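Local structure of peptide ABC transporter, peptide-binding protein (Thermus thermophilus, 2D5W) at residues E37-A42 against G211-K216; D90-D95 against N229-I234; V317-L322 against R401-E406; D391-R396 against G433-I438. The protein binds oligopeptides, here a pentapeptide, as a bacterial solute-binding protein of family 5, and probably hands them to an ABC transporter for uptake. All blocks are in the same frame, centred on the assembly; numbering follows the deposited sequence.

How the contacts relate
The four contacts form two pairs at opposite sides of the centre of the chain. Contacts 1 and 2 have centres about 10 Å apart, interleave along the sequence, and touch: strand 213-219 is hydrogen-bonded to strand 223-228 in one mixed sheet, and Asn-229, just past the end of strand 223-228, reaches back to Gly-211 and Pro-212. Contacts 3 and 4, also about 10 Å apart centre to centre and interleaved, share a second mixed sheet, in which strand 401-410 pairs with both 394-398 (antiparallel) and 435-438 (parallel), through Phe-405 in each case. Contacts 1 and 3 lie about 48 Å apart between centres, contacts 2 and 4 about 58 Å. The pairs therefore belong to two distant sheets of one chain.

Contact 1: E37-A42 against G211-K216; sequences EQYLFA and GPFKLK
Tyr-39 and Phe-213 lie side by side with their side chains pointing the same way, and CD2 of Tyr-39 comes within 3.9 Å of CD2 of Phe-213. The Phe-213 carbon arrives at the edge of the tyrosine ring, near its plane, so nothing here is a face-to-face stack. In Phe-213, CG is anti to the carbonyl carbon (chi1 -64°), which places the ring beside Tyr-39. Leu-40 begins by pointing away from strand 213-219, yet its CD2 methyl turns back to lie 3.6 Å from the N of Leu-215. The polar part of the contact is made by the backbone. Phe-213 N donates to Tyr-39 O at 2.9 Å, while CD of Pro-212 rests against the same oxygen. Gly-211 N donates to Leu-40 O at 2.8 Å. A side chain on Gly-211 would run into the Tyr-39 carbonyl oxygen, and its absence permits the 4.0 Å approach between Gly-211 CA and Phe-41 CA. The carbonyls at the end of helix 31-40 are thus satisfied by amides leading into strand 213-219, under an apolar cover; the chemistry is that of buried structural packing.

Contact 2: D90-D95 against N229-I234; sequences DAKWSD and NPNFPI
Ser-94 CB lies over one face of the Asn-229 amide, and Asn-231 N stands on the other side of that plane. Across the seam Asn-229 OD1 is 3.5 Å from Ser-94 CA. The same OD1 accepts from Asn-231 N at 3.1 Å, the donor standing well above the carbonyl plane, which makes an Asx turn inside the type I turn 229-232. With CG anti to its own N (chi1 173°), the amide is carried toward Ser-94, and its ND2 binds Gly-211 O. A leucine in place of Asn-229 would probably leave Asn-231 N and Gly-211 O without these mates and let the turn relax. The second amide, that of Asn-231, brings ND2 to 3.1 Å from Ser-94 O, while its CB and CG rest against the carbonyl oxygen of Trp-93. On the third flat group, the Asp-90 carboxylate, Pro-233 CB lies over one face, 3.3 Å from Asp-90 CG; OD1 of this carboxylate has a salt bridge to Arg-88. Two waters complete the seam: one donates to Asp-90 O and Asn-231 O, both at 2.7 Å, the other to Asp-90 OD2 and Pro-233 O. The contact joins the loop between strand 78-86 and helix 101-112 to the one between strands 223-228 and 246-251. Trp-93 starts away from segment 229-234, and its NE1 is hydrogen-bonded to Asp-103 OD1 of helix 101-112.

Contact 3: V317-L322 against R401-E406; sequences VKDLGL and RTVRFE
The two terminal nitrogens of Arg-401 each take one oxygen of the Asp-319 carboxylate, NH2 donating to OD1 at 2.7 Å and NH1 to OD2 at 3.1 Å. Both oxygens are met on their syn sides. The carboxylate and guanidinium planes lie 21° apart, so this two-bond salt bridge is roughly coplanar but visibly tilted, more at OD2 than at OD1, and the side chains cross at about a right angle. The bend of the arginine at chi3 (47°) folds its tip back to the aspartate. Gln-315 NE2 gives OD2 a further bond, which helps to fix the carboxylate's rotation. Next to the ion pair, CG1 of Val-403 comes 3.4 Å from Asp-319 CG, and its CG2 lies near Asp-319 O, so an apolar side chain flanks the charged group. Farther along, Leu-320 covers the Phe-405 ring: its CD2 stands over one face, offset toward the rim, 4.2 Å from the centroid and 23° off the normal, a CH-pi contact. The same methyl touches Arg-404 O at 3.6 Å. The helix ends here in a Schellman motif with Gly-321 as C-prime, Leu-322 N bonding to Val-317 O. The salt bridge, Val-403 and the Leu-320/Phe-405 contact pack helix 315-320 on strand 401-410, beside strand 394-398: Arg-396 NH1 donates to Asp-319 O, and Val-398 also touches Asp-319. Thr-327 of helix 325-333 touches the Phe-405 ring, which meets Trp-386 as well.

Contact 4: D391-R396 against G433-I438; sequences DGILQR and GIAVKI
After the Asx turn of Asp-391, whose OD2 accepts from Ile-393 N at 3.0 Å and whose OD1 is salt-bridged to Arg-404, Gly-392 O meets Gly-433 CA at 3.2 Å in a CA-H...O contact. Ile-393 follows, its two branches dividing the work: CG2, anti to the backbone N, reaches Gly-433 O at 3.4 Å, while CG1 leads CD1 to within 3.7 Å of Ala-435 CB. With only an alanine here, a gap would probably open beside the Ala-435 methyl and Gly-433 O would lose the part of its apolar cover that CG2 gives, keeping that of Leu-394. At Leu-394 the backbone N donates to Gly-433 O at 2.8 Å (165° at the hydrogen). The leucine side chain lies along Gly-433, its CG 3.5 Å from Gly-433 O. A CB on Gly-433 would collide with that CG. Gly-433 is also the C-prime residue of the Schellman motif that ends helix 416-431. Chemically, one direct backbone bond is enclosed by aliphatic groups, so a carbonyl just past the helix end is satisfied within a buried apolar setting. Strand 394-398 pairs with the first part of strand 401-410 and strand 435-438 with the part that follows, and this bond joins them where one gives way to the other.

Contact 1: E37-A42 against G211-K216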
loop_
_atom_site.group_PDB
_atom_site.type_symbol
_atom_site.label_atom_id
_atom_site.label_comp_id
_atom_site.label_asym_id
_atom_site.label_seq_id
_atom_site.Cartn_x
_atom_site.Cartn_y
_atom_site.Cartn_z
ATOM N N GLU A 37 8.632 3.628 -7.980
ATOM C CA GLU A 37 8.416 3.033 -9.285
ATOM C C GLU A 37 7.625 3.891 -10.261
ATOM O O GLU A 37 7.652 3.630 -11.459
ATOM C CB GLU A 37 7.810 1.641 -9.130
ATOM C CG GLU A 37 8.856 0.658 -8.619
ATOM C CD GLU A 37 8.361 -0.760 -8.516
ATOM O OE1 GLU A 37 9.182 -1.642 -8.180
ATOM O OE2 GLU A 37 7.160 -0.996 -8.763
ATOM N N GLN A 38 6.931 4.918 -9.775
ATOM C CA GLN A 38 6.213 5.795 -10.695
ATOM C C GLN A 38 7.239 6.490 -11.587
ATOM O O GLN A 38 6.976 6.761 -12.761
ATOM C CB GLN A 38 5.438 6.872 -9.951
ATOM C CG GLN A 38 4.301 6.392 -9.100
ATOM C CD GLN A 38 3.685 7.555 -8.371
ATOM O OE1 GLN A 38 2.570 7.980 -8.675
ATOM N NE2 GLN A 38 4.427 8.106 -7.423
ATOM N N TYR A 39 8.404 6.790 -11.022
ATOM C CA TYR A 39 9.458 7.454 -11.776
ATOM C C TYR A 39 10.062 6.534 -12.832
ATOM O O TYR A 39 10.489 6.989 -13.895
ATOM C CB TYR A 39 10.578 7.926 -10.837
ATOM C CG TYR A 39 10.178 9.055 -9.915
ATOM C CD1 TYR A 39 9.429 8.816 -8.761
ATOM C CD2 TYR A 39 10.509 10.373 -10.223
ATOM C CE1 TYR A 39 9.015 9.870 -7.940
ATOM C CE2 TYR A 39 10.103 11.431 -9.414
ATOM C CZ TYR A 39 9.355 11.174 -8.277
ATOM O OH TYR A 39 8.938 12.231 -7.500
ATOM N N LEU A 40 10.066 5.239 -12.530
ATOM C CA LEU A 40 10.669 4.219 -13.385
ATOM C C LEU A 40 9.750 3.489 -14.356
ATOM O O LEU A 40 10.213 2.964 -15.374
ATOM C CB LEU A 40 11.352 3.177 -12.497
ATOM C CG LEU A 40 12.463 3.669 -11.570
ATOM C CD1 LEU A 40 12.830 2.575 -10.583
ATOM C CD2 LEU A 40 13.674 4.088 -12.394
ATOM N N PHE A 41 8.462 3.441 -14.036
ATOM C CA PHE A 41 7.486 2.739 -14.860
ATOM C C PHE A 41 6.221 3.572 -14.988
ATOM O O PHE A 41 5.619 3.956 -13.986
ATOM C CB PHE A 41 7.160 1.383 -14.229
ATOM C CG PHE A 41 8.332 0.444 -14.188
ATOM C CD1 PHE A 41 8.679 -0.304 -15.310
ATOM C CD2 PHE A 41 9.127 0.350 -13.052
ATOM C CE1 PHE A 41 9.805 -1.129 -15.306
ATOM C CE2 PHE A 41 10.255 -0.471 -13.038
ATOM C CZ PHE A 41 10.595 -1.211 -14.169
ATOM N N ALA A 42 5.819 3.848 -16.221
ATOM C CA ALA A 42 4.632 4.654 -16.463
ATOM C C ALA A 42 3.420 3.804 -16.818
ATOM O O ALA A 42 3.535 2.773 -17.478
ATOM C CB ALA A 42 4.905 5.656 -17.576
ATOM N N GLY A 211 9.248 4.457 -17.545
ATOM C CA GLY A 211 8.881 5.765 -17.036
ATOM C C GLY A 211 9.775 6.900 -17.487
ATOM O O GLY A 211 10.675 6.702 -18.296
ATOM N N PRO A 212 9.543 8.116 -16.975
ATOM C CA PRO A 212 10.358 9.272 -17.352
ATOM C C PRO A 212 11.815 9.169 -16.901
ATOM O O PRO A 212 12.664 9.921 -17.372
ATOM C CB PRO A 212 9.610 10.448 -16.718
ATOM C CG PRO A 212 8.904 9.829 -15.559
ATOM C CD PRO A 212 8.420 8.518 -16.112
ATOM N N PHE A 213 12.092 8.233 -15.993
ATOM C CA PHE A 213 13.448 8.010 -15.494
ATOM C C PHE A 213 13.792 6.528 -15.549
ATOM O O PHE A 213 12.907 5.668 -15.614
ATOM C CB PHE A 213 13.577 8.525 -14.052
ATOM C CG PHE A 213 13.382 10.011 -13.929
ATOM C CD1 PHE A 213 14.452 10.894 -14.102
ATOM C CD2 PHE A 213 12.110 10.535 -13.735
ATOM C CE1 PHE A 213 14.246 12.278 -14.092
ATOM C CE2 PHE A 213 11.900 11.916 -13.723
ATOM C CZ PHE A 213 12.968 12.786 -13.905
ATOM N N LYS A 214 15.089 6.239 -15.555
ATOM C CA LYS A 214 15.585 4.871 -15.571
ATOM C C LYS A 214 16.590 4.757 -14.435
ATOM O O LYS A 214 17.145 5.760 -13.982
ATOM C CB LYS A 214 16.243 4.542 -16.916
ATOM C CG LYS A 214 17.383 5.461 -17.322
ATOM C CD LYS A 214 17.935 5.061 -18.686
ATOM C CE LYS A 214 19.044 5.993 -19.144
ATOM N NZ LYS A 214 19.649 5.515 -20.418
ATOM N N LEU A 215 16.826 3.542 -13.964
ATOM C CA LEU A 215 17.754 3.364 -12.863
ATOM C C LEU A 215 19.200 3.623 -13.255
ATOM O O LEU A 215 19.634 3.254 -14.346
ATOM C CB LEU A 215 17.641 1.944 -12.303
ATOM C CG LEU A 215 18.527 1.640 -11.089
ATOM C CD1 LEU A 215 17.975 2.355 -9.867
ATOM C CD2 LEU A 215 18.580 0.134 -10.845
ATOM N N LYS A 216 19.930 4.289 -12.366
ATOM C CA LYS A 216 21.357 4.523 -12.563
ATOM C C LYS A 216 22.027 3.522 -11.617
ATOM O O LYS A 216 22.777 2.652 -12.053
ATOM C CB LYS A 216 21.745 5.956 -12.190
ATOM C CG LYS A 216 23.240 6.236 -12.275
ATOM C CD LYS A 216 23.771 6.024 -13.681
ATOM C CE LYS A 216 25.257 6.335 -13.754
ATOM N NZ LYS A 216 25.539 7.736 -13.331
#

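Contact 2: D90-D95 against N229-I234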
loop_
_atom_site.group_PDB
_atom_site.type_symbol
_atom_site.label_atom_id
_atom_site.label_comp_id
_atom_site.label_asym_id
_atom_site.label_seq_id
_atom_site.Cartn_x
_atom_site.Cartn_y
_atom_site.Cartn_z
ATOM N N ASP A 90 4.897 5.760 -29.777
ATOM C CA ASP A 90 6.212 6.114 -29.258
ATOM C C ASP A 90 6.501 5.632 -27.834
ATOM O O ASP A 90 7.466 6.075 -27.211
ATOM C CB ASP A 90 6.423 7.632 -29.348
ATOM C CG ASP A 90 5.254 8.421 -28.796
ATOM O OD1 ASP A 90 4.401 7.831 -28.099
ATOM O OD2 ASP A 90 5.191 9.643 -29.051
ATOM N N ALA A 91 5.674 4.729 -27.315
ATOM C CA ALA A 91 5.904 4.192 -25.974
ATOM C C ALA A 91 7.091 3.243 -26.105
ATOM O O ALA A 91 7.033 2.276 -26.864
ATOM C CB ALA A 91 4.677 3.439 -25.488
ATOM N N LYS A 92 8.162 3.516 -25.369
ATOM C CA LYS A 92 9.362 2.692 -25.458
ATOM C C LYS A 92 10.068 2.413 -24.141
ATOM O O LYS A 92 10.044 3.227 -23.217
ATOM C CB LYS A 92 10.382 3.346 -26.400
ATOM C CG LYS A 92 9.910 3.522 -27.832
ATOM C CD LYS A 92 11.023 4.069 -28.718
ATOM C CE LYS A 92 10.502 4.385 -30.110
ATOM N NZ LYS A 92 9.791 3.225 -30.711
ATOM N N TRP A 93 10.708 1.251 -24.077
ATOM C CA TRP A 93 11.487 0.871 -22.909
ATOM C C TRP A 93 12.787 1.676 -22.968
ATOM O O TRP A 93 13.172 2.185 -24.032
ATOM C CB TRP A 93 11.797 -0.627 -22.933
ATOM C CG TRP A 93 10.585 -1.509 -22.805
ATOM C CD1 TRP A 93 9.978 -2.226 -23.799
ATOM C CD2 TRP A 93 9.835 -1.766 -21.611
ATOM N NE1 TRP A 93 8.899 -2.915 -23.297
ATOM C CE2 TRP A 93 8.786 -2.649 -21.956
ATOM C CE3 TRP A 93 9.946 -1.334 -20.281
ATOM C CZ2 TRP A 93 7.852 -3.108 -21.019
ATOM C CZ3 TRP A 93 9.016 -1.792 -19.348
ATOM C CH2 TRP A 93 7.984 -2.671 -19.725
ATOM N N SER A 94 13.471 1.777 -21.832
ATOM C CA SER A 94 14.710 2.544 -21.751
ATOM C C SER A 94 15.850 2.006 -22.614
ATOM O O SER A 94 16.834 2.712 -22.837
ATOM C CB SER A 94 15.166 2.655 -20.293
ATOM O OG SER A 94 15.328 1.380 -19.708
ATOM N N ASP A 95 15.730 0.771 -23.097
ATOM C CA ASP A 95 16.764 0.203 -23.957
ATOM C C ASP A 95 16.439 0.444 -25.429
ATOM O O ASP A 95 17.149 -0.034 -26.318
ATOM C CB ASP A 95 16.946 -1.300 -23.695
ATOM C CG ASP A 95 15.690 -2.110 -23.970
ATOM O OD1 ASP A 95 14.652 -1.521 -24.344
ATOM O OD2 ASP A 95 15.749 -3.351 -23.803
ATOM N N ASN A 229 15.035 9.209 -18.702
ATOM C CA ASN A 229 14.872 8.169 -19.715
ATOM C C ASN A 229 14.424 8.900 -20.980
ATOM O O ASN A 229 13.262 9.281 -21.106
ATOM C CB ASN A 229 13.808 7.159 -19.272
ATOM C CG ASN A 229 13.475 6.143 -20.353
ATOM O OD1 ASN A 229 14.179 6.029 -21.354
ATOM N ND2 ASN A 229 12.400 5.393 -20.145
ATOM N N PRO A 230 15.347 9.112 -21.934
ATOM C CA PRO A 230 15.013 9.814 -23.178
ATOM C C PRO A 230 13.968 9.131 -24.051
ATOM O O PRO A 230 13.389 9.757 -24.940
ATOM C CB PRO A 230 16.366 9.935 -23.874
ATOM C CG PRO A 230 17.060 8.686 -23.452
ATOM C CD PRO A 230 16.734 8.615 -21.974
ATOM N N ASN A 231 13.722 7.853 -23.793
ATOM C CA ASN A 231 12.747 7.100 -24.572
ATOM C C ASN A 231 11.299 7.315 -24.129
ATOM O O ASN A 231 10.372 6.908 -24.826
ATOM C CB ASN A 231 13.101 5.611 -24.548
ATOM C CG ASN A 231 14.381 5.308 -25.311
ATOM O OD1 ASN A 231 14.490 5.610 -26.499
ATOM N ND2 ASN A 231 15.354 4.716 -24.631
ATOM N N PHE A 232 11.102 7.949 -22.975
ATOM C CA PHE A 232 9.755 8.232 -22.475
ATOM C C PHE A 232 9.183 9.286 -23.433
ATOM O O PHE A 232 9.774 10.345 -23.621
ATOM C CB PHE A 232 9.831 8.773 -21.046
ATOM C CG PHE A 232 8.492 9.024 -20.423
ATOM C CD1 PHE A 232 7.645 7.968 -20.102
ATOM C CD2 PHE A 232 8.067 10.322 -20.177
ATOM C CE1 PHE A 232 6.393 8.208 -19.543
ATOM C CE2 PHE A 232 6.820 10.569 -19.620
ATOM C CZ PHE A 232 5.982 9.512 -19.304
ATOM N N PRO A 233 8.013 9.015 -24.035
ATOM C CA PRO A 233 7.367 9.921 -24.992
ATOM C C PRO A 233 6.657 11.198 -24.556
ATOM O O PRO A 233 6.476 12.102 -25.375
ATOM C CB PRO A 233 6.419 8.993 -25.734
ATOM C CG PRO A 233 5.930 8.123 -24.637
ATOM C CD PRO A 233 7.208 7.790 -23.867
ATOM N N ILE A 234 6.232 11.286 -23.301
ATOM C CA ILE A 234 5.535 12.490 -22.863
ATOM C C ILE A 234 6.539 13.576 -22.510
ATOM O O ILE A 234 7.287 13.458 -21.538
ATOM C CB ILE A 234 4.633 12.211 -21.645
ATOM C CG1 ILE A 234 3.772 10.970 -21.904
ATOM C CG2 ILE A 234 3.750 13.423 -21.367
ATOM C CD1 ILE A 234 2.924 11.042 -23.158
HETATM O O HOH W 1 9.831 7.434 -27.454
HETATM O O HOH W 2 7.277 11.821 -27.976
#

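Contact 3: V317-L322 against R401-E406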
loop_
_atom_site.group_PDB
_atom_site.type_symbol
_atom_site.label_atom_id
_atom_site.label_comp_id
_atom_site.label_asym_id
_atom_site.label_seq_id
_atom_site.Cartn_x
_atom_site.Cartn_y
_atom_site.Cartn_z
ATOM N N VAL A 317 -1.686 -17.752 19.754
ATOM C CA VAL A 317 -2.910 -17.019 19.459
ATOM C C VAL A 317 -4.049 -17.534 20.337
ATOM O O VAL A 317 -4.796 -16.752 20.925
ATOM C CB VAL A 317 -3.287 -17.168 17.969
ATOM C CG1 VAL A 317 -4.689 -16.639 17.714
ATOM C CG2 VAL A 317 -2.277 -16.419 17.113
ATOM N N LYS A 318 -4.181 -18.854 20.426
ATOM C CA LYS A 318 -5.230 -19.450 21.248
ATOM C C LYS A 318 -4.967 -19.209 22.731
ATOM O O LYS A 318 -5.894 -18.958 23.495
ATOM C CB LYS A 318 -5.342 -20.951 20.970
ATOM C CG LYS A 318 -5.814 -21.276 19.558
ATOM C CD LYS A 318 -6.144 -22.756 19.391
ATOM C CE LYS A 318 -7.362 -23.159 20.215
ATOM N NZ LYS A 318 -7.714 -24.598 20.027
ATOM N N ASP A 319 -3.700 -19.281 23.130
ATOM C CA ASP A 319 -3.322 -19.050 24.522
ATOM C C ASP A 319 -3.766 -17.659 24.969
ATOM O O ASP A 319 -4.362 -17.492 26.036
ATOM C CB ASP A 319 -1.805 -19.178 24.689
ATOM C CG ASP A 319 -1.323 -20.616 24.621
ATOM O OD1 ASP A 319 -0.093 -20.824 24.575
ATOM O OD2 ASP A 319 -2.167 -21.537 24.620
ATOM N N LEU A 320 -3.472 -16.663 24.141
ATOM C CA LEU A 320 -3.830 -15.280 24.441
ATOM C C LEU A 320 -5.297 -14.979 24.150
ATOM O O LEU A 320 -5.816 -13.942 24.563
ATOM C CB LEU A 320 -2.952 -14.325 23.632
ATOM C CG LEU A 320 -1.457 -14.343 23.942
ATOM C CD1 LEU A 320 -0.723 -13.421 22.974
ATOM C CD2 LEU A 320 -1.234 -13.901 25.378
ATOM N N GLY A 321 -5.952 -15.884 23.430
ATOM C CA GLY A 321 -7.352 -15.694 23.087
ATOM C C GLY A 321 -7.584 -14.591 22.066
ATOM O O GLY A 321 -8.648 -13.971 22.039
ATOM N N LEU A 322 -6.599 -14.354 21.207
ATOM C CA LEU A 322 -6.722 -13.302 20.203
ATOM C C LEU A 322 -7.822 -13.572 19.184
ATOM O O LEU A 322 -8.276 -12.658 18.500
ATOM C CB LEU A 322 -5.385 -13.097 19.486
ATOM C CG LEU A 322 -4.225 -12.709 20.408
ATOM C CD1 LEU A 322 -2.977 -12.443 19.583
ATOM C CD2 LEU A 322 -4.596 -11.470 21.204
ATOM N N ARG A 401 -1.745 -25.868 30.214
ATOM C CA ARG A 401 -0.518 -25.085 30.297
ATOM C C ARG A 401 -0.775 -23.696 30.863
ATOM O O ARG A 401 -1.783 -23.066 30.552
ATOM C CB ARG A 401 0.101 -24.962 28.904
ATOM C CG ARG A 401 0.519 -26.292 28.298
ATOM C CD ARG A 401 0.564 -26.247 26.773
ATOM N NE ARG A 401 1.254 -25.066 26.257
ATOM C CZ ARG A 401 0.661 -23.902 26.007
ATOM N NH1 ARG A 401 -0.640 -23.754 26.221
ATOM N NH2 ARG A 401 1.372 -22.883 25.545
ATOM N N THR A 402 0.142 -23.219 31.699
ATOM C CA THR A 402 0.001 -21.892 32.281
ATOM C C THR A 402 0.505 -20.862 31.282
ATOM O O THR A 402 1.671 -20.884 30.887
ATOM C CB THR A 402 0.799 -21.764 33.589
ATOM O OG1 THR A 402 0.260 -22.668 34.558
ATOM C CG2 THR A 402 0.718 -20.342 34.127
ATOM N N VAL A 403 -0.381 -19.965 30.872
ATOM C CA VAL A 403 -0.024 -18.936 29.909
ATOM C C VAL A 403 -0.102 -17.545 30.527
ATOM O O VAL A 403 -0.957 -17.268 31.373
ATOM C CB VAL A 403 -0.948 -18.994 28.670
ATOM C CG1 VAL A 403 -0.860 -20.369 28.023
ATOM C CG2 VAL A 403 -2.375 -18.687 29.065
ATOM N N ARG A 404 0.813 -16.682 30.100
ATOM C CA ARG A 404 0.879 -15.306 30.578
ATOM C C ARG A 404 0.503 -14.364 29.444
ATOM O O ARG A 404 0.832 -14.617 28.284
ATOM C CB ARG A 404 2.293 -14.974 31.051
ATOM C CG ARG A 404 2.749 -15.768 32.251
ATOM C CD ARG A 404 4.178 -15.425 32.636
ATOM N NE ARG A 404 4.364 -14.003 32.914
ATOM C CZ ARG A 404 4.830 -13.119 32.038
ATOM N NH1 ARG A 404 4.964 -11.847 32.386
ATOM N NH2 ARG A 404 5.176 -13.504 30.817
ATOM N N PHE A 405 -0.173 -13.270 29.776
ATOM C CA PHE A 405 -0.570 -12.326 28.748
ATOM C C PHE A 405 0.543 -11.345 28.397
ATOM O O PHE A 405 0.512 -10.172 28.774
ATOM C CB PHE A 405 -1.841 -11.575 29.159
ATOM C CG PHE A 405 -2.692 -11.141 27.990
ATOM C CD1 PHE A 405 -4.057 -11.407 27.974
ATOM C CD2 PHE A 405 -2.128 -10.480 26.900
ATOM C CE1 PHE A 405 -4.850 -11.028 26.889
ATOM C CE2 PHE A 405 -2.913 -10.095 25.811
ATOM C CZ PHE A 405 -4.275 -10.370 25.808
ATOM N N GLU A 406 1.543 -11.869 27.698
ATOM C CA GLU A 406 2.654 -11.074 27.191
ATOM C C GLU A 406 2.434 -11.202 25.693
ATOM O O GLU A 406 2.507 -12.302 25.139
ATOM C CB GLU A 406 4.003 -11.676 27.573
ATOM C CG GLU A 406 5.182 -10.909 26.994
ATOM C CD GLU A 406 6.515 -11.550 27.314
ATOM O OE1 GLU A 406 6.843 -11.675 28.512
ATOM O OE2 GLU A 406 7.232 -11.930 26.366
#

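Contact 4: D391-R396 against G433-I438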
loop_
_atom_site.group_PDB
_atom_site.type_symbol
_atom_site.label_atom_id
_atom_site.label_comp_id
_atom_site.label_asym_id
_atom_site.label_seq_id
_atom_site.Cartn_x
_atom_site.Cartn_y
_atom_site.Cartn_z
ATOM N N ASP A 391 3.614 -10.768 39.188
ATOM C CA ASP A 391 4.390 -9.728 38.522
ATOM C C ASP A 391 3.409 -8.705 37.953
ATOM O O ASP A 391 3.797 -7.794 37.223
ATOM C CB ASP A 391 5.248 -10.317 37.393
ATOM C CG ASP A 391 4.431 -11.088 36.366
ATOM O OD1 ASP A 391 5.014 -11.506 35.343
ATOM O OD2 ASP A 391 3.217 -11.285 36.578
ATOM N N GLY A 392 2.135 -8.870 38.301
ATOM C CA GLY A 392 1.097 -7.966 37.832
ATOM C C GLY A 392 0.570 -8.267 36.441
ATOM O O GLY A 392 -0.281 -7.538 35.936
ATOM N N ILE A 393 1.060 -9.340 35.827
ATOM C CA ILE A 393 0.642 -9.711 34.478
ATOM C C ILE A 393 -0.352 -10.871 34.507
ATOM O O ILE A 393 -0.161 -11.853 35.227
ATOM C CB ILE A 393 1.878 -10.080 33.620
ATOM C CG1 ILE A 393 2.826 -8.875 33.546
ATOM C CG2 ILE A 393 1.451 -10.527 32.226
ATOM C CD1 ILE A 393 2.179 -7.582 33.066
ATOM N N LEU A 394 -1.416 -10.750 33.721
ATOM C CA LEU A 394 -2.456 -11.770 33.674
ATOM C C LEU A 394 -1.967 -13.160 33.295
ATOM O O LEU A 394 -1.074 -13.317 32.459
ATOM C CB LEU A 394 -3.558 -11.346 32.703
ATOM C CG LEU A 394 -4.302 -10.055 33.047
ATOM C CD1 LEU A 394 -5.172 -9.649 31.869
ATOM C CD2 LEU A 394 -5.140 -10.250 34.301
ATOM N N GLN A 395 -2.579 -14.162 33.920
ATOM C CA GLN A 395 -2.267 -15.566 33.677
ATOM C C GLN A 395 -3.565 -16.362 33.627
ATOM O O GLN A 395 -4.581 -15.950 34.188
ATOM C CB GLN A 395 -1.421 -16.152 34.817
ATOM C CG GLN A 395 -0.077 -15.497 35.057
ATOM C CD GLN A 395 0.676 -16.136 36.221
ATOM O OE1 GLN A 395 1.812 -15.769 36.514
ATOM N NE2 GLN A 395 0.040 -17.095 36.886
ATOM N N ARG A 396 -3.518 -17.503 32.949
ATOM C CA ARG A 396 -4.656 -18.410 32.871
ATOM C C ARG A 396 -4.147 -19.744 32.341
ATOM O O ARG A 396 -3.015 -19.841 31.869
ATOM C CB ARG A 396 -5.766 -17.857 31.968
ATOM C CG ARG A 396 -5.505 -17.920 30.475
ATOM C CD ARG A 396 -6.754 -17.509 29.711
ATOM N NE ARG A 396 -6.570 -17.591 28.265
ATOM C CZ ARG A 396 -7.551 -17.480 27.376
ATOM N NH1 ARG A 396 -7.285 -17.569 26.079
ATOM N NH2 ARG A 396 -8.802 -17.286 27.778
ATOM N N GLY A 433 -2.650 -5.649 33.411
ATOM C CA GLY A 433 -2.008 -6.948 33.330
ATOM C C GLY A 433 -1.576 -7.473 31.979
ATOM O O GLY A 433 -1.321 -8.668 31.841
ATOM N N ILE A 434 -1.509 -6.609 30.972
ATOM C CA ILE A 434 -1.049 -7.053 29.665
ATOM C C ILE A 434 0.359 -6.510 29.462
ATOM O O ILE A 434 0.581 -5.301 29.507
ATOM C CB ILE A 434 -1.975 -6.567 28.523
ATOM C CG1 ILE A 434 -3.319 -7.302 28.599
ATOM C CG2 ILE A 434 -1.307 -6.814 27.166
ATOM C CD1 ILE A 434 -4.318 -6.894 27.526
ATOM N N ALA A 435 1.310 -7.419 29.273
ATOM C CA ALA A 435 2.700 -7.047 29.048
ATOM C C ALA A 435 2.931 -7.020 27.547
ATOM O O ALA A 435 2.358 -7.821 26.807
ATOM C CB ALA A 435 3.636 -8.054 29.709
ATOM N N VAL A 436 3.768 -6.091 27.106
ATOM C CA VAL A 436 4.076 -5.944 25.694
ATOM C C VAL A 436 5.535 -6.266 25.409
ATOM O O VAL A 436 6.436 -5.741 26.066
ATOM C CB VAL A 436 3.787 -4.503 25.221
ATOM C CG1 VAL A 436 4.307 -4.295 23.809
ATOM C CG2 VAL A 436 2.294 -4.233 25.277
ATOM N N LYS A 437 5.764 -7.146 24.441
ATOM C CA LYS A 437 7.121 -7.493 24.055
ATOM C C LYS A 437 7.365 -6.819 22.715
ATOM O O LYS A 437 6.834 -7.236 21.685
ATOM C CB LYS A 437 7.293 -9.005 23.915
ATOM C CG LYS A 437 8.713 -9.412 23.542
ATOM C CD LYS A 437 8.867 -10.922 23.462
ATOM C CE LYS A 437 10.298 -11.313 23.124
ATOM N NZ LYS A 437 10.742 -10.750 21.819
ATOM N N ILE A 438 8.156 -5.755 22.743
ATOM C CA ILE A 438 8.473 -4.999 21.543
ATOM C C ILE A 438 9.372 -5.804 20.616
ATOM O O ILE A 438 10.364 -6.387 21.050
ATOM C CB ILE A 438 9.199 -3.682 21.902
ATOM C CG1 ILE A 438 8.362 -2.877 22.900
ATOM C CG2 ILE A 438 9.466 -2.871 20.642
ATOM C CD1 ILE A 438 7.007 -2.456 22.378
#